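Local coordinates for probable intron-encoded endonuclease 1 (Wickerhamomyces canadensis, PDB 6X1J), which cuts DNA as a LAGLIDADG homing endonuclease involved in mitochondrial 21S rRNA gene intron homing, at residues Ile22-Tyr25 against Lys26-Trp29; Lys128-Val132 against Leu133-Thr137; Thr30-Ser33 against Lys34-Glu38; Tyr218-Pro221 against Glu222-Tyr225; Asp113-Gly116 against Tyr117-Glu121. One frame throughout, in Å; residues are numbered along the deposited sequence.

Contact 1 of 5, residues Ile22-Tyr25 against Lys26-Trp29; sequences IKDY and KKQW. With nucleotides of chain C.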
# COMPACT_ATOMS: atom_id res chain seq x y z
N ILE A 22 -7.87 10.72 -24.01
CA ILE A 22 -7.74 10.02 -22.70
C ILE A 22 -8.44 8.66 -22.81
O ILE A 22 -7.78 7.63 -22.50
CB ILE A 22 -8.31 10.86 -21.53
CG1 ILE A 22 -7.61 12.21 -21.35
CG2 ILE A 22 -8.24 10.04 -20.26
CD1 ILE A 22 -8.29 13.13 -20.34
N LYS A 23 -9.70 8.64 -23.26
CA LYS A 23 -10.49 7.38 -23.36
C LYS A 23 -9.80 6.44 -24.35
O LYS A 23 -9.75 5.21 -24.07
CB LYS A 23 -11.94 7.63 -23.76
CG LYS A 23 -12.61 8.73 -22.97
CD LYS A 23 -14.10 8.71 -23.03
CE LYS A 23 -14.64 9.99 -22.45
NZ LYS A 23 -15.99 9.82 -21.89
N ASP A 24 -9.28 6.98 -25.46
CA ASP A 24 -8.55 6.17 -26.47
C ASP A 24 -7.24 5.65 -25.87
O ASP A 24 -6.90 4.50 -26.13
CB ASP A 24 -8.36 6.97 -27.78
CG ASP A 24 -9.64 7.11 -28.60
OD1 ASP A 24 -10.58 6.30 -28.39
OD2 ASP A 24 -9.69 8.03 -29.45
N TYR A 25 -6.51 6.47 -25.09
CA TYR A 25 -5.26 6.07 -24.37
C TYR A 25 -5.53 4.85 -23.46
O TYR A 25 -4.71 3.88 -23.52
CB TYR A 25 -4.67 7.26 -23.61
CG TYR A 25 -3.49 6.91 -22.72
CD1 TYR A 25 -2.21 6.73 -23.25
CD2 TYR A 25 -3.65 6.72 -21.35
CE1 TYR A 25 -1.13 6.40 -22.44
CE2 TYR A 25 -2.58 6.39 -20.53
CZ TYR A 25 -1.32 6.23 -21.08
OH TYR A 25 -0.27 5.91 -20.26
N LYS A 26 -6.64 4.85 -22.70
CA LYS A 26 -7.00 3.77 -21.71
C LYS A 26 -7.08 2.38 -22.34
O LYS A 26 -6.68 1.42 -21.66
CB LYS A 26 -8.34 4.08 -21.05
CG LYS A 26 -8.22 5.26 -20.12
CD LYS A 26 -9.50 5.55 -19.43
CE LYS A 26 -9.35 6.84 -18.67
NZ LYS A 26 -10.49 7.09 -17.79
N LYS A 27 -7.57 2.25 -23.58
CA LYS A 27 -7.75 0.93 -24.23
C LYS A 27 -6.38 0.32 -24.54
O LYS A 27 -6.31 -0.86 -24.96
CB LYS A 27 -8.53 1.03 -25.54
CG LYS A 27 -9.73 1.97 -25.56
CD LYS A 27 -10.53 1.81 -26.85
CE LYS A 27 -11.50 2.94 -27.13
NZ LYS A 27 -12.32 3.25 -25.93
N GLN A 28 -5.29 1.07 -24.35
CA GLN A 28 -3.91 0.54 -24.54
C GLN A 28 -3.59 -0.40 -23.36
O GLN A 28 -2.52 -1.08 -23.41
CB GLN A 28 -2.90 1.69 -24.71
CG GLN A 28 -2.83 2.26 -26.13
CD GLN A 28 -2.36 3.69 -26.24
OE1 GLN A 28 -2.31 4.27 -27.33
NE2 GLN A 28 -2.04 4.31 -25.12
N TRP A 29 -4.48 -0.46 -22.35
CA TRP A 29 -4.33 -1.30 -21.13
C TRP A 29 -5.69 -1.86 -20.69
O TRP A 29 -6.64 -1.06 -20.56
CB TRP A 29 -3.70 -0.47 -19.99
CG TRP A 29 -2.25 -0.24 -20.26
CD1 TRP A 29 -1.23 -1.16 -20.18
CD2 TRP A 29 -1.69 0.94 -20.83
NE1 TRP A 29 -0.06 -0.59 -20.61
CE2 TRP A 29 -0.32 0.69 -21.03
CE3 TRP A 29 -2.23 2.19 -21.16
CZ2 TRP A 29 0.54 1.65 -21.55
CZ3 TRP A 29 -1.38 3.14 -21.68
CH2 TRP A 29 -0.02 2.87 -21.88
P DT C 6 -16.15 8.78 -18.11
OP1 DT C 6 -15.25 8.32 -19.21
OP2 DT C 6 -16.81 7.83 -17.17
O5' DT C 6 -15.27 9.82 -17.29
C5' DT C 6 -14.32 10.68 -17.94
C4' DT C 6 -13.71 11.60 -16.90
O4' DT C 6 -14.68 12.57 -16.42
C3' DT C 6 -13.15 10.92 -15.65
O3' DT C 6 -11.82 11.36 -15.40
C2' DT C 6 -14.09 11.34 -14.54
C1' DT C 6 -14.47 12.72 -15.03
N1 DT C 6 -15.64 13.39 -14.45
C2 DT C 6 -15.59 14.77 -14.42
O2 DT C 6 -14.65 15.40 -14.87
N3 DT C 6 -16.69 15.37 -13.86
C4 DT C 6 -17.79 14.76 -13.30
O4 DT C 6 -18.69 15.44 -12.82
C5 DT C 6 -17.78 13.31 -13.36
C7 DT C 6 -18.93 12.55 -12.79
C6 DT C 6 -16.72 12.71 -13.93
P DA C 7 -10.63 10.29 -15.44
OP1 DA C 7 -10.55 9.68 -16.80
OP2 DA C 7 -10.82 9.38 -14.24
O5' DA C 7 -9.36 11.22 -15.24
C5' DA C 7 -8.71 11.88 -16.35
C4' DA C 7 -8.17 13.21 -15.87
O4' DA C 7 -9.27 14.02 -15.40
C3' DA C 7 -7.17 13.14 -14.72
O3' DA C 7 -6.00 13.92 -15.07
C2' DA C 7 -8.00 13.54 -13.51
C1' DA C 7 -9.06 14.47 -14.07
N9 DA C 7 -10.34 14.40 -13.38
C8 DA C 7 -11.01 13.24 -13.07
N7 DA C 7 -12.15 13.44 -12.46
C5 DA C 7 -12.25 14.82 -12.36
C6 DA C 7 -13.24 15.66 -11.84
N6 DA C 7 -14.36 15.21 -11.27
N1 DA C 7 -13.03 17.00 -11.89
C2 DA C 7 -11.91 17.44 -12.47
N3 DA C 7 -10.91 16.75 -13.02
C4 DA C 7 -11.15 15.43 -12.94
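Lys26 N donates to Ile22 O at 3.0 Å as in any helix turn, after which the chain tightens: Gln28 N bonds Tyr25 O at 3.0 Å, and a type I beta turn from Lys26 to Trp29 leads out of helix 20-26. The Tyr25 ring extends toward Trp29 because chi1, 174°, sets CG opposite the backbone N. There it meets Trp29 in an offset edge-to-face pair, the indole presenting its edge to one face of the phenol; the centroid of the Tyr25 ring lies 4.9 Å from that of the Trp29 six-membered ring, and the planes stand 60° apart. The amide of Gln28 crosses the same phenol almost perpendicularly, while its OE1 accepts from Ile7 N. Tyr25 OH is hydrogen-bonded to Glu80 O. Were Tyr25 cut back to alanine, the indole edge would probably lose the face it meets and Glu80 O its hydroxyl partner, with a gap opened beside the turn. On the DNA side, Lys26 runs out extended beside Ile22, its CE 3.7 Å from Ile22 CG2, and its NZ donates to OP1 of DA7 of chain C at 2.8 Å; Glu108 O is a second partner. One turn back, Lys23 NZ donates to OP1 of DT6 of chain C at 3.2 Å and also bonds Asn18 OD1. Both lysines thus hold phosphate oxygens of adjacent nucleotides rather than bases, a grip consistent with charge-based binding of the DNA backbone that depends little on sequence.

Contact 2 of 5, residues Lys128-Val132 against Leu133-Thr137; sequences KPDLV and LNYIT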
# COMPACT_ATOMS: atom_id res chain seq x y z
N LYS A 128 -10.72 -10.55 3.08
CA LYS A 128 -11.36 -11.73 2.46
C LYS A 128 -10.69 -12.97 3.00
O LYS A 128 -9.48 -12.97 3.20
CB LYS A 128 -11.24 -11.63 0.93
CG LYS A 128 -12.28 -10.72 0.30
CD LYS A 128 -13.56 -11.48 -0.02
CE LYS A 128 -14.77 -10.59 -0.17
NZ LYS A 128 -14.67 -9.83 -1.43
N PRO A 129 -11.47 -14.05 3.28
CA PRO A 129 -10.91 -15.24 3.89
C PRO A 129 -9.78 -15.84 3.05
O PRO A 129 -8.96 -16.49 3.68
CB PRO A 129 -12.08 -16.23 4.00
CG PRO A 129 -13.33 -15.37 3.89
CD PRO A 129 -12.93 -14.14 3.10
N ASP A 130 -9.69 -15.60 1.73
CA ASP A 130 -8.63 -16.30 0.95
C ASP A 130 -7.54 -15.31 0.50
O ASP A 130 -6.70 -15.67 -0.40
CB ASP A 130 -9.21 -17.08 -0.23
CG ASP A 130 -9.72 -16.23 -1.37
OD1 ASP A 130 -10.37 -15.18 -1.09
OD2 ASP A 130 -9.48 -16.65 -2.53
N LEU A 131 -7.60 -14.08 1.00
CA LEU A 131 -6.61 -13.04 0.62
C LEU A 131 -5.18 -13.58 0.74
O LEU A 131 -4.40 -13.48 -0.25
CB LEU A 131 -6.78 -11.83 1.53
CG LEU A 131 -5.63 -10.82 1.49
CD1 LEU A 131 -5.45 -10.26 0.09
CD2 LEU A 131 -5.95 -9.70 2.48
N VAL A 132 -4.80 -14.10 1.90
CA VAL A 132 -3.39 -14.49 2.14
C VAL A 132 -3.04 -15.64 1.19
O VAL A 132 -2.05 -15.52 0.42
CB VAL A 132 -3.11 -14.84 3.61
CG1 VAL A 132 -1.76 -15.51 3.79
CG2 VAL A 132 -3.22 -13.62 4.51
N LEU A 133 -3.87 -16.69 1.18
CA LEU A 133 -3.56 -17.93 0.43
C LEU A 133 -3.40 -17.55 -1.04
O LEU A 133 -2.38 -17.88 -1.63
CB LEU A 133 -4.63 -19.03 0.62
CG LEU A 133 -4.33 -20.33 -0.14
CD1 LEU A 133 -3.16 -21.09 0.48
CD2 LEU A 133 -5.55 -21.27 -0.27
N ASN A 134 -4.36 -16.84 -1.61
CA ASN A 134 -4.43 -16.78 -3.09
C ASN A 134 -3.74 -15.52 -3.65
O ASN A 134 -3.55 -15.50 -4.85
CB ASN A 134 -5.87 -16.96 -3.60
CG ASN A 134 -6.45 -18.31 -3.25
OD1 ASN A 134 -5.73 -19.30 -3.22
ND2 ASN A 134 -7.75 -18.36 -2.97
N TYR A 135 -3.39 -14.49 -2.85
CA TYR A 135 -3.01 -13.16 -3.43
C TYR A 135 -1.73 -12.57 -2.83
O TYR A 135 -0.99 -12.00 -3.64
CB TYR A 135 -4.13 -12.11 -3.29
CG TYR A 135 -5.38 -12.51 -4.04
CD1 TYR A 135 -5.54 -12.23 -5.39
CD2 TYR A 135 -6.39 -13.22 -3.39
CE1 TYR A 135 -6.68 -12.63 -6.08
CE2 TYR A 135 -7.53 -13.63 -4.07
CZ TYR A 135 -7.68 -13.33 -5.41
OH TYR A 135 -8.82 -13.73 -6.04
N ILE A 136 -1.51 -12.63 -1.51
CA ILE A 136 -0.34 -11.95 -0.88
C ILE A 136 0.95 -12.70 -1.24
O ILE A 136 1.08 -13.84 -0.89
CB ILE A 136 -0.54 -11.81 0.63
CG1 ILE A 136 -1.66 -10.82 0.94
CG2 ILE A 136 0.77 -11.41 1.27
CD1 ILE A 136 -1.83 -10.49 2.40
N THR A 137 1.88 -12.05 -1.94
CA THR A 137 3.25 -12.58 -2.15
C THR A 137 4.24 -11.76 -1.27
O THR A 137 3.84 -10.80 -0.59
CB THR A 137 3.60 -12.58 -3.65
OG1 THR A 137 3.84 -11.23 -4.06
CG2 THR A 137 2.50 -13.19 -4.50
O HOH W 1 -5.99 -16.55 3.20
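Asp130 and Asn134 bracket the short helix 131-134, Asp130 standing at its N-cap position. The carboxylate does not cap the backbone; it reaches along the outside of the turn, and Asn134 ND2 donates to Asp130 OD2. That bond is modelled very short, at 2.5 Å, with the amide and carboxylate planes 75° apart. With CG between backbone N and carbonyl carbon (chi1 72°), the Asp130 carboxylate swings toward Asn134; its OD1 is hydrogen-bonded to Tyr118 OH. Underneath, Asn134 N bonds Asp130 O at 2.9 Å. A water sits outside the first turn, its oxygen lying 3.0 Å from Pro129 O and accepting from Leu133 N at 2.9 Å. The helix is a brief stop on the way into helix 138-148, which runs up to the metal-binding Asp147 and Asp148 and is consistent with one of the paired LAGLIDADG helices of this family. The chain unwinds at Tyr135. There a single carbonyl serves two donors: Leu131 O accepts from Tyr135 N at 3.0 Å and from Ile136 N at 3.3 Å, the two N-H groups arriving from opposite faces of its plane. The Tyr135 ring turns its edge to this same oxygen. Apolar branches close the inner side, Leu131 CD1 lying 3.9 Å from Ile136 CG1 and Val132 CG2 4.0 Å from Ile136 CD1. Leu178 of helix 172-186 packs on Leu131 and Val132, and Ile41 and Leu45 of helix 34-45 on Ile136. Lys185 NZ collects the carbonyls of Val132, Leu133 and Ile136.

Contact 3 of 5, residues Thr30-Ser33 against Lys34-Glu38; sequences TTLS and KIQEE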
# COMPACT_ATOMS: atom_id res chain seq x y z
N THR A 30 -5.71 -3.14 -20.34
CA THR A 30 -6.91 -3.89 -19.88
C THR A 30 -6.69 -4.44 -18.44
O THR A 30 -7.54 -4.17 -17.62
CB THR A 30 -7.30 -4.93 -20.93
OG1 THR A 30 -6.24 -5.88 -21.08
CG2 THR A 30 -7.53 -4.36 -22.31
N THR A 31 -5.61 -5.16 -18.14
CA THR A 31 -5.39 -5.77 -16.78
C THR A 31 -4.07 -5.28 -16.13
O THR A 31 -3.10 -4.98 -16.85
CB THR A 31 -5.49 -7.30 -16.85
OG1 THR A 31 -4.45 -7.76 -17.70
CG2 THR A 31 -6.81 -7.78 -17.43
N LEU A 32 -4.00 -5.22 -14.79
CA LEU A 32 -2.71 -4.91 -14.09
C LEU A 32 -1.74 -6.04 -14.41
O LEU A 32 -2.19 -7.16 -14.59
CB LEU A 32 -2.92 -4.76 -12.58
CG LEU A 32 -3.84 -3.60 -12.19
CD1 LEU A 32 -4.00 -3.51 -10.68
CD2 LEU A 32 -3.36 -2.27 -12.78
N SER A 33 -0.47 -5.71 -14.56
CA SER A 33 0.64 -6.69 -14.59
C SER A 33 0.63 -7.46 -13.26
O SER A 33 0.05 -6.93 -12.27
CB SER A 33 1.97 -5.98 -14.84
OG SER A 33 2.33 -5.16 -13.73
N LYS A 34 1.28 -8.63 -13.25
CA LYS A 34 1.61 -9.40 -12.03
C LYS A 34 2.26 -8.44 -11.01
O LYS A 34 1.77 -8.42 -9.84
CB LYS A 34 2.53 -10.58 -12.38
CG LYS A 34 2.70 -11.62 -11.27
CD LYS A 34 3.56 -12.83 -11.67
CE LYS A 34 3.55 -13.97 -10.67
NZ LYS A 34 4.38 -13.73 -9.47
N ILE A 35 3.28 -7.65 -11.43
CA ILE A 35 4.02 -6.75 -10.51
C ILE A 35 3.06 -5.73 -9.91
O ILE A 35 3.08 -5.52 -8.67
CB ILE A 35 5.20 -6.07 -11.19
CG1 ILE A 35 6.32 -7.08 -11.47
CG2 ILE A 35 5.66 -4.89 -10.35
CD1 ILE A 35 7.52 -6.51 -12.19
N GLN A 36 2.26 -5.11 -10.75
CA GLN A 36 1.34 -4.05 -10.29
C GLN A 36 0.32 -4.64 -9.33
O GLN A 36 -0.03 -3.98 -8.34
CB GLN A 36 0.65 -3.42 -11.49
CG GLN A 36 1.61 -2.54 -12.28
CD GLN A 36 1.14 -2.18 -13.67
OE1 GLN A 36 0.32 -2.85 -14.29
NE2 GLN A 36 1.65 -1.05 -14.14
N GLU A 37 -0.14 -5.86 -9.63
CA GLU A 37 -1.25 -6.46 -8.87
C GLU A 37 -0.72 -6.69 -7.46
O GLU A 37 -1.41 -6.29 -6.53
CB GLU A 37 -1.76 -7.74 -9.55
CG GLU A 37 -2.94 -8.36 -8.85
CD GLU A 37 -3.18 -9.83 -9.20
OE1 GLU A 37 -3.06 -10.16 -10.39
OE2 GLU A 37 -3.47 -10.64 -8.28
N GLU A 38 0.45 -7.33 -7.37
CA GLU A 38 1.08 -7.78 -6.09
C GLU A 38 1.52 -6.55 -5.31
O GLU A 38 1.27 -6.51 -4.10
CB GLU A 38 2.22 -8.78 -6.30
CG GLU A 38 1.73 -10.08 -6.93
CD GLU A 38 2.82 -11.08 -7.28
OE1 GLU A 38 3.96 -10.97 -6.76
OE2 GLU A 38 2.52 -12.00 -8.07
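Ser33 and Gln36 hold each other in a capping box at the start of helix 34-45, and this is the close-knit half of the contact. Ser33 OG, placed between its backbone N and carbonyl carbon (chi1 68°), accepts from Gln36 N at 3.0 Å in a fairly straight bond of 160°. The return bond is just as straight: Ser33 N gives its hydrogen to Gln36 OE1 at 3.0 Å, tilted a little from the plane of the amide. To make it, Gln36 CG lies anti to the carbonyl carbon (chi1 -73°) and the chain runs on extended beside the N-cap, its CG 3.1 Å from Ser33 OG. Its other amide atom, NE2, is spoken for by Glu80 OE1 and Val77 O, so both ends of the amide are committed and its rotation is fixed. The next helical bond, Glu37 N to Ser33 O at 2.9 Å, follows directly. Leu32 backs the box from the loop side; its CB lies 4.0 Å from Gln36 CB, the two side chains crossing at about a right angle, and it also packs on Tyr81 and Phe112. The outer face is looser. Lys34 and Ile35 are exposed and scarcely touch the loop, and Lys34 instead folds at its last bond to form a salt bridge, NZ to Glu38 OE2 at 2.9 Å on the syn lone pair. Within the cap, then, the serine supplies the acceptor that the first helical turn lacks, while the glutamine occupies the N-H of the serine itself, giving helix 34-45, probably one of the LAGLIDADG helices, a definite starting point.

Contact 4 of 5, residues Tyr218-Pro221 against Glu222-Tyr225; sequences YIIP and EMKY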
# COMPACT_ATOMS: atom_id res chain seq x y z
N TYR A 218 12.78 -6.15 -1.92
CA TYR A 218 11.80 -5.21 -2.53
C TYR A 218 11.88 -3.80 -1.90
O TYR A 218 11.27 -2.80 -2.42
CB TYR A 218 10.40 -5.81 -2.39
CG TYR A 218 10.20 -7.12 -3.15
CD1 TYR A 218 10.11 -7.13 -4.52
CD2 TYR A 218 10.17 -8.35 -2.50
CE1 TYR A 218 9.93 -8.31 -5.24
CE2 TYR A 218 10.01 -9.56 -3.20
CZ TYR A 218 9.88 -9.53 -4.58
OH TYR A 218 9.71 -10.66 -5.34
N ILE A 219 12.55 -3.67 -0.75
CA ILE A 219 12.53 -2.39 0.02
C ILE A 219 13.45 -1.39 -0.69
O ILE A 219 14.62 -1.69 -0.85
CB ILE A 219 12.98 -2.61 1.46
CG1 ILE A 219 12.12 -3.64 2.21
CG2 ILE A 219 13.02 -1.27 2.18
CD1 ILE A 219 10.73 -3.16 2.52
N ILE A 220 12.95 -0.21 -1.03
CA ILE A 220 13.74 0.81 -1.79
C ILE A 220 14.66 1.44 -0.76
O ILE A 220 14.41 1.30 0.44
CB ILE A 220 12.85 1.85 -2.50
CG1 ILE A 220 12.14 2.76 -1.49
CG2 ILE A 220 11.87 1.16 -3.44
CD1 ILE A 220 11.51 4.01 -2.09
N PRO A 221 15.76 2.09 -1.21
CA PRO A 221 16.80 2.57 -0.29
C PRO A 221 16.29 3.56 0.75
O PRO A 221 16.75 3.51 1.85
CB PRO A 221 17.81 3.23 -1.24
CG PRO A 221 17.61 2.51 -2.57
CD PRO A 221 16.11 2.30 -2.63
N GLU A 222 15.29 4.37 0.43
CA GLU A 222 14.78 5.42 1.35
C GLU A 222 13.80 4.79 2.36
O GLU A 222 13.29 5.55 3.26
CB GLU A 222 14.07 6.54 0.57
CG GLU A 222 14.97 7.28 -0.43
CD GLU A 222 15.35 6.56 -1.73
OE1 GLU A 222 14.64 5.57 -2.13
OE2 GLU A 222 16.38 6.96 -2.34
N MET A 223 13.49 3.50 2.23
CA MET A 223 12.58 2.84 3.21
C MET A 223 13.29 1.74 4.04
O MET A 223 12.65 1.11 4.94
CB MET A 223 11.33 2.30 2.49
CG MET A 223 10.41 3.42 1.99
SD MET A 223 9.89 4.53 3.30
CE MET A 223 8.48 5.42 2.66
N LYS A 224 14.58 1.52 3.83
CA LYS A 224 15.27 0.43 4.57
C LYS A 224 15.25 0.72 6.08
O LYS A 224 15.30 -0.25 6.84
CB LYS A 224 16.73 0.28 4.15
CG LYS A 224 16.93 -0.11 2.71
CD LYS A 224 16.83 -1.59 2.49
CE LYS A 224 17.47 -2.02 1.19
NZ LYS A 224 16.64 -3.02 0.49
N TYR A 225 15.12 1.99 6.47
CA TYR A 225 15.23 2.41 7.88
C TYR A 225 14.14 1.75 8.73
O TYR A 225 14.34 1.62 9.97
CB TYR A 225 15.18 3.93 8.02
CG TYR A 225 13.82 4.52 7.89
CD1 TYR A 225 13.34 4.88 6.64
CD2 TYR A 225 13.00 4.71 8.99
CE1 TYR A 225 12.08 5.45 6.50
CE2 TYR A 225 11.74 5.27 8.87
CZ TYR A 225 11.27 5.63 7.61
OH TYR A 225 10.02 6.17 7.45
O HOH W 2 16.48 3.91 4.60
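Lys224 NZ donates to Ile219 O at 2.8 Å, the side chain bending at the CB-CG bond (chi2 -84°) over the loop that it closes. Along the way Lys224 CD passes 3.8 Å from Ile219 CG2, which also touches Met223, 4.0 Å from its CB. Ile220 and Met223 lie side by side and point the same way, Ile220 CG1 to Met223 CG at 3.9 Å, while Glu222 curls at chi2 until OE1 rests 3.5 Å from Ile220 CD1. Beneath these side chains Met223 N bonds Ile220 O at 3.0 Å, closing a tight turn through Pro221 and Glu222 in the C-terminal tail that follows helix 208-215. A water extends the turn, donating to Pro221 O at 2.8 Å and accepting weakly from Tyr225 N. Farther out, Asn216 OD1 is the second partner of Lys224 NZ. A methionine in place of Lys224 would probably leave Ile219 O and Asn216 OD1 without their shared donor, removing one tie across the loop. Met146 of helix 138-148 packs against Ile219 and Met223, and Tyr70 of helix 68-77 against Ile220 and Met223. Tyr225 rests on a phosphate of the bound DNA.

Contact 5 of 5, residues Asp113-Gly116 against Tyr117-Glu121; sequences DKLG and YYFME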
# COMPACT_ATOMS: atom_id res chain seq x y z
N ASP A 113 -10.68 -2.65 -10.94
CA ASP A 113 -12.01 -3.09 -10.42
C ASP A 113 -11.92 -4.40 -9.63
O ASP A 113 -12.60 -4.50 -8.59
CB ASP A 113 -13.00 -3.27 -11.57
CG ASP A 113 -13.71 -1.98 -12.00
OD1 ASP A 113 -13.50 -0.93 -11.35
OD2 ASP A 113 -14.46 -2.07 -12.98
N LYS A 114 -11.18 -5.39 -10.15
CA LYS A 114 -11.02 -6.71 -9.49
C LYS A 114 -10.56 -6.54 -8.03
O LYS A 114 -11.22 -7.10 -7.12
CB LYS A 114 -10.01 -7.57 -10.25
CG LYS A 114 -9.91 -8.98 -9.65
CD LYS A 114 -8.92 -9.87 -10.34
CE LYS A 114 -7.51 -9.60 -9.87
NZ LYS A 114 -6.55 -10.41 -10.65
N LEU A 115 -9.46 -5.82 -7.81
CA LEU A 115 -8.93 -5.55 -6.44
C LEU A 115 -9.82 -4.54 -5.72
O LEU A 115 -10.03 -4.67 -4.52
CB LEU A 115 -7.47 -5.10 -6.53
CG LEU A 115 -6.50 -6.22 -6.92
CD1 LEU A 115 -5.09 -5.70 -7.11
CD2 LEU A 115 -6.48 -7.32 -5.87
N GLY A 116 -10.43 -3.62 -6.44
CA GLY A 116 -11.39 -2.72 -5.77
C GLY A 116 -12.57 -3.49 -5.16
O GLY A 116 -12.92 -3.18 -4.00
N TYR A 117 -13.20 -4.42 -5.92
CA TYR A 117 -14.39 -5.17 -5.43
C TYR A 117 -13.94 -6.20 -4.40
O TYR A 117 -14.69 -6.46 -3.46
CB TYR A 117 -15.22 -5.76 -6.59
CG TYR A 117 -16.08 -4.74 -7.29
CD1 TYR A 117 -17.08 -4.04 -6.62
CD2 TYR A 117 -15.89 -4.45 -8.64
CE1 TYR A 117 -17.86 -3.09 -7.26
CE2 TYR A 117 -16.67 -3.51 -9.30
CZ TYR A 117 -17.65 -2.81 -8.60
OH TYR A 117 -18.43 -1.91 -9.27
N TYR A 118 -12.70 -6.69 -4.51
CA TYR A 118 -12.15 -7.73 -3.61
C TYR A 118 -11.95 -7.16 -2.21
O TYR A 118 -12.25 -7.90 -1.21
CB TYR A 118 -10.88 -8.31 -4.23
CG TYR A 118 -10.39 -9.51 -3.49
CD1 TYR A 118 -10.94 -10.76 -3.72
CD2 TYR A 118 -9.41 -9.40 -2.53
CE1 TYR A 118 -10.53 -11.87 -3.00
CE2 TYR A 118 -8.97 -10.50 -1.81
CZ TYR A 118 -9.54 -11.74 -2.04
OH TYR A 118 -9.11 -12.82 -1.34
N PHE A 119 -11.52 -5.90 -2.11
CA PHE A 119 -11.14 -5.23 -0.83
C PHE A 119 -12.26 -4.37 -0.26
O PHE A 119 -12.35 -4.24 0.98
CB PHE A 119 -9.91 -4.33 -1.02
CG PHE A 119 -8.64 -5.10 -0.83
CD1 PHE A 119 -8.20 -5.41 0.45
CD2 PHE A 119 -7.93 -5.59 -1.92
CE1 PHE A 119 -7.07 -6.18 0.62
CE2 PHE A 119 -6.79 -6.35 -1.73
CZ PHE A 119 -6.36 -6.63 -0.47
N MET A 120 -13.04 -3.72 -1.12
CA MET A 120 -14.00 -2.71 -0.60
C MET A 120 -15.42 -3.28 -0.58
O MET A 120 -15.86 -3.82 -1.61
CB MET A 120 -13.97 -1.43 -1.44
CG MET A 120 -12.60 -0.81 -1.55
SD MET A 120 -11.99 -0.16 0.06
CE MET A 120 -10.42 -1.01 -0.01
N GLU A 121 -16.13 -3.06 0.51
CA GLU A 121 -17.49 -3.56 0.76
C GLU A 121 -18.15 -2.56 1.69
O GLU A 121 -17.71 -2.48 2.84
CB GLU A 121 -17.38 -4.95 1.39
CG GLU A 121 -18.68 -5.72 1.51
CD GLU A 121 -18.50 -7.09 2.15
OE1 GLU A 121 -18.45 -8.10 1.39
OE2 GLU A 121 -18.37 -7.12 3.41
O HOH W 3 -16.73 -0.59 -11.76
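Tyr117 N to Asp113 O, at 2.7 Å, is the first of four successive i to i+4 backbone bonds in helix 113-119. Tyr118 N to Lys114 O and Phe119 N to Leu115 O come next, and Met120 N to Gly116 O at 2.9 Å closes the ladder just where Met120 leaves helical geometry. Ring-to-carbonyl contacts ride on these bonds. Phe119 turns its edge to the acceptor of its own N-H, CD2 lying 3.5 Å from Leu115 O in the plane of the ring, whereas the Tyr117 ring leans obliquely, with CD2 3.3 Å from Asp113 O. Apolar contact is slight, Leu115 CD2 reaching Phe119 CE2 at 4.3 Å. The remaining link is polar and passes through water: Tyr117, with CG beside its backbone N (chi1 -77°), runs back along the helix over Asp113, and one water donates to Asp113 OD2 at 3.0 Å and accepts from Tyr117 OH at 3.3 Å. That carboxylate also receives His58 ND1 on OD2 and Phe59 N on OD1, which pins the start of the helix to the end of the loop before strand 60-65. Leu115 faces Leu40 and Ile41 of helix 34-45, Phe119 packs on Ile44, and Tyr118 and Phe119 meet Leu131 of helix 131-134, while the chain runs on into the little hairpin of strands 120-121 and 124-125.

In the fold
From the N terminus, contact 1 turns the chain out of helix 20-26 at the DNA backbone, and contact 3, adjoining it in sequence, starts helix 34-45. Contact 5 follows the first four-stranded sheet, and contact 2 leads into helix 138-148. Contact 4 closes a loop in the C-terminal tail. All five are local and come in series, with none nested or crossed. In space contacts 2, 3 and 5 meet: Thr137 OG1 approaches Glu38 OE1 at 2.7 Å, Lys128 NZ reaches Tyr118 O, and Glu37 packs on Leu115. Together they gather round helix 34-45, whereas contacts 4 and 5 lie on opposite sides of the chain's centre, their centres about 28 Å apart.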